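Local coordinates for AvrA (Salmonella typhimurium, PDB 6BE0), which probably transfers acetyl groups from acetyl-CoA to serine and threonine side chains of proteins, and binds inositol hexakisphosphate and coenzyme A, at residues V139-P144 with C170-V175. Residues are numbered along the deposited sequence; the frame is centred on the assembly and turned at random.
Sequences VILFEP and CYFAMV
V175 packs against I140 and F142 at the closely fitted end of this parallel strand pair. Its CG2 meets I140 CG2 at 3.5 Å, while its CB lies 3.8 Å from CD2 of F142, whose ring runs alongside the valine. I140 CG2 also sits over one face of the F142 ring, toward its rim, so the three side chains form one apolar cluster. Five backbone hydrogen bonds join the strands, as V139, L141 and E143 donate to Y171, A173 and V175, and V139 and L141 accept from A173 and V175. V175 N reaches L141 O at 2.7 Å, and E143 N points almost straight at V175 O (174° at the hydrogen).

On the other face, V139 CG1 touches the F172 ring at its edge, 4.0 Å from CD2. CG of F172 stands anti to its backbone N (chi1 170°), which carries the ring along the strand to bring CE2 within 3.9 Å of L141 CB. M174 lies beside L141, and its bent end places CE against E143 CG; the E143 carboxylate itself is held by H124. Packing is looser at C170 and Y171, both partly exposed: C170 SG stays 4.2 Å from V139 CG2, and the Y171 ring leads away from the neighbouring strand.

The two strands are the parallel strands of a beta-alpha-beta unit, joined by helix 151-164, which packs on C170, F172 and M174. Helix 205-212 covers I140 and A173 on the opposite face, and strand 125-133 flanks 136-143, leaving 170-176 outermost in the mixed sheet.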
ATOM      1  N   VAL A 139       0.474 -15.137  -2.485  1.00 31.45           N
ATOM      2  CA  VAL A 139       0.787 -13.845  -3.080  1.00 30.78           C
ATOM      3  C   VAL A 139      -0.475 -12.995  -3.113  1.00 30.52           C
ATOM      4  O   VAL A 139      -1.447 -13.354  -3.772  1.00 30.69           O
ATOM      5  CB  VAL A 139       1.353 -14.000  -4.508  1.00 30.68           C
ATOM      6  CG1 VAL A 139       1.708 -12.644  -5.103  1.00 30.11           C
ATOM      7  CG2 VAL A 139       2.570 -14.913  -4.497  1.00 31.04           C
ATOM      8  N   ILE A 140      -0.459 -11.873  -2.399  1.00 33.31           N
ATOM      9  CA  ILE A 140      -1.622 -10.993  -2.342  1.00 32.22           C
ATOM     10  C   ILE A 140      -1.274  -9.586  -2.806  1.00 31.72           C
ATOM     11  O   ILE A 140      -0.434  -8.913  -2.209  1.00 31.56           O
ATOM     12  CB  ILE A 140      -2.214 -10.931  -0.922  1.00 34.57           C
ATOM     13  CG1 ILE A 140      -2.602 -12.340  -0.462  1.00 35.02           C
ATOM     14  CG2 ILE A 140      -3.432 -10.005  -0.894  1.00 32.41           C
ATOM     15  CD1 ILE A 140      -3.107 -12.419   0.966  1.00 33.62           C
ATOM     16  N   LEU A 141      -1.938  -9.155  -3.874  1.00 29.58           N
ATOM     17  CA  LEU A 141      -1.766  -7.816  -4.418  1.00 29.23           C
ATOM     18  C   LEU A 141      -2.778  -6.869  -3.787  1.00 29.22           C
ATOM     19  O   LEU A 141      -3.984  -7.086  -3.893  1.00 29.42           O
ATOM     20  CB  LEU A 141      -1.927  -7.835  -5.941  1.00 29.22           C
ATOM     21  CG  LEU A 141      -1.918  -6.488  -6.671  1.00 29.01           C
ATOM     22  CD1 LEU A 141      -0.565  -5.810  -6.567  1.00 28.80           C
ATOM     23  CD2 LEU A 141      -2.313  -6.681  -8.127  1.00 34.17           C
ATOM     24  N   PHE A 142      -2.286  -5.825  -3.128  1.00 28.86           N
ATOM     25  CA  PHE A 142      -3.157  -4.839  -2.502  1.00 28.92           C
ATOM     26  C   PHE A 142      -3.244  -3.578  -3.350  1.00 28.74           C
ATOM     27  O   PHE A 142      -2.228  -2.957  -3.664  1.00 28.58           O
ATOM     28  CB  PHE A 142      -2.661  -4.492  -1.097  1.00 29.03           C
ATOM     29  CG  PHE A 142      -2.751  -5.634  -0.125  1.00 29.36           C
ATOM     30  CD1 PHE A 142      -1.698  -6.521   0.023  1.00 29.42           C
ATOM     31  CD2 PHE A 142      -3.888  -5.821   0.638  1.00 29.72           C
ATOM     32  CE1 PHE A 142      -1.780  -7.572   0.915  1.00 29.84           C
ATOM     33  CE2 PHE A 142      -3.974  -6.871   1.534  1.00 30.15           C
ATOM     34  CZ  PHE A 142      -2.919  -7.745   1.671  1.00 30.22           C
ATOM     35  N   GLU A 143      -4.468  -3.220  -3.724  1.00 29.73           N
ATOM     36  CA  GLU A 143      -4.737  -1.979  -4.435  1.00 29.71           C
ATOM     37  C   GLU A 143      -5.305  -0.958  -3.453  1.00 32.61           C
ATOM     38  O   GLU A 143      -6.392  -1.168  -2.912  1.00 30.12           O
ATOM     39  CB  GLU A 143      -5.715  -2.218  -5.586  1.00 29.88           C
ATOM     40  CG  GLU A 143      -5.145  -3.039  -6.736  1.00 29.83           C
ATOM     41  CD  GLU A 143      -4.057  -2.308  -7.505  1.00 31.93           C
ATOM     42  OE1 GLU A 143      -3.895  -1.086  -7.306  1.00 29.67           O
ATOM     43  OE2 GLU A 143      -3.362  -2.960  -8.314  1.00 31.53           O
ATOM     44  N   PRO A 144      -4.569   0.139  -3.198  1.00 30.32           N
ATOM     45  CA  PRO A 144      -5.089   1.131  -2.251  1.00 30.57           C
ATOM     46  C   PRO A 144      -6.402   1.771  -2.707  1.00 30.84           C
ATOM     47  O   PRO A 144      -7.230   2.120  -1.867  1.00 31.14           O
ATOM     48  CB  PRO A 144      -3.970   2.177  -2.187  1.00 30.55           C
ATOM     49  CG  PRO A 144      -2.742   1.445  -2.593  1.00 30.27           C
ATOM     50  CD  PRO A 144      -3.193   0.457  -3.620  1.00 30.13           C
ATOM     51  N   CYS A 170       1.156 -22.425  -5.662  1.00 53.48           N
ATOM     52  CA  CYS A 170       1.207 -20.971  -5.557  1.00 47.43           C
ATOM     53  C   CYS A 170      -0.188 -20.383  -5.752  1.00 47.30           C
ATOM     54  O   CYS A 170      -0.829 -20.619  -6.777  1.00 48.70           O
ATOM     55  CB  CYS A 170       2.179 -20.400  -6.592  1.00 47.26           C
ATOM     56  SG  CYS A 170       2.415 -18.616  -6.501  1.00 47.79           S
ATOM     57  N   TYR A 171      -0.649 -19.620  -4.763  1.00 40.65           N
ATOM     58  CA  TYR A 171      -2.002 -19.074  -4.772  1.00 40.60           C
ATOM     59  C   TYR A 171      -1.986 -17.549  -4.765  1.00 38.61           C
ATOM     60  O   TYR A 171      -1.281 -16.928  -3.967  1.00 37.52           O
ATOM     61  CB  TYR A 171      -2.787 -19.602  -3.570  1.00 41.27           C
ATOM     62  CG  TYR A 171      -2.877 -21.110  -3.536  1.00 43.50           C
ATOM     63  CD1 TYR A 171      -1.912 -21.867  -2.888  1.00 43.70           C
ATOM     64  CD2 TYR A 171      -3.921 -21.777  -4.161  1.00 45.61           C
ATOM     65  CE1 TYR A 171      -1.988 -23.247  -2.859  1.00 45.82           C
ATOM     66  CE2 TYR A 171      -4.004 -23.156  -4.137  1.00 47.89           C
ATOM     67  CZ  TYR A 171      -3.035 -23.885  -3.486  1.00 47.91           C
ATOM     68  OH  TYR A 171      -3.112 -25.260  -3.457  1.00 58.21           O
ATOM     69  N   PHE A 172      -2.774 -16.957  -5.661  1.00 35.67           N
ATOM     70  CA  PHE A 172      -2.796 -15.511  -5.845  1.00 34.30           C
ATOM     71  C   PHE A 172      -4.169 -14.913  -5.550  1.00 34.19           C
ATOM     72  O   PHE A 172      -5.204 -15.521  -5.827  1.00 35.42           O
ATOM     73  CB  PHE A 172      -2.374 -15.151  -7.271  1.00 34.57           C
ATOM     74  CG  PHE A 172      -2.587 -13.704  -7.619  1.00 33.58           C
ATOM     75  CD1 PHE A 172      -3.713 -13.305  -8.318  1.00 34.12           C
ATOM     76  CD2 PHE A 172      -1.664 -12.742  -7.240  1.00 32.33           C
ATOM     77  CE1 PHE A 172      -3.913 -11.976  -8.637  1.00 33.42           C
ATOM     78  CE2 PHE A 172      -1.859 -11.412  -7.556  1.00 31.66           C
ATOM     79  CZ  PHE A 172      -2.985 -11.029  -8.255  1.00 32.19           C
ATOM     80  N   ALA A 173      -4.161 -13.708  -4.985  1.00 32.91           N
ATOM     81  CA  ALA A 173      -5.385 -12.972  -4.710  1.00 32.85           C
ATOM     82  C   ALA A 173      -5.130 -11.473  -4.813  1.00 31.68           C
ATOM     83  O   ALA A 173      -4.047 -10.996  -4.487  1.00 30.73           O
ATOM     84  CB  ALA A 173      -5.923 -13.326  -3.333  1.00 33.05           C
ATOM     85  N   MET A 174      -6.134 -10.741  -5.279  1.00 39.14           N
ATOM     86  CA  MET A 174      -6.056  -9.291  -5.373  1.00 38.18           C
ATOM     87  C   MET A 174      -7.082  -8.682  -4.428  1.00 38.24           C
ATOM     88  O   MET A 174      -8.233  -9.115  -4.394  1.00 39.25           O
ATOM     89  CB  MET A 174      -6.290  -8.836  -6.813  1.00 38.63           C
ATOM     90  CG  MET A 174      -6.328  -7.333  -7.004  1.00 38.15           C
ATOM     91  SD  MET A 174      -6.400  -6.899  -8.751  1.00 45.32           S
ATOM     92  CE  MET A 174      -7.489  -5.481  -8.705  1.00 44.14           C
ATOM     93  N   VAL A 175      -6.655  -7.691  -3.652  1.00 31.14           N
ATOM     94  CA  VAL A 175      -7.500  -7.098  -2.622  1.00 31.31           C
ATOM     95  C   VAL A 175      -7.753  -5.617  -2.887  1.00 31.12           C
ATOM     96  O   VAL A 175      -6.821  -4.824  -3.020  1.00 30.38           O
ATOM     97  CB  VAL A 175      -6.872  -7.264  -1.223  1.00 30.83           C
ATOM     98  CG1 VAL A 175      -7.741  -6.604  -0.156  1.00 31.28           C
ATOM     99  CG2 VAL A 175      -6.677  -8.737  -0.908  1.00 31.26           C
TER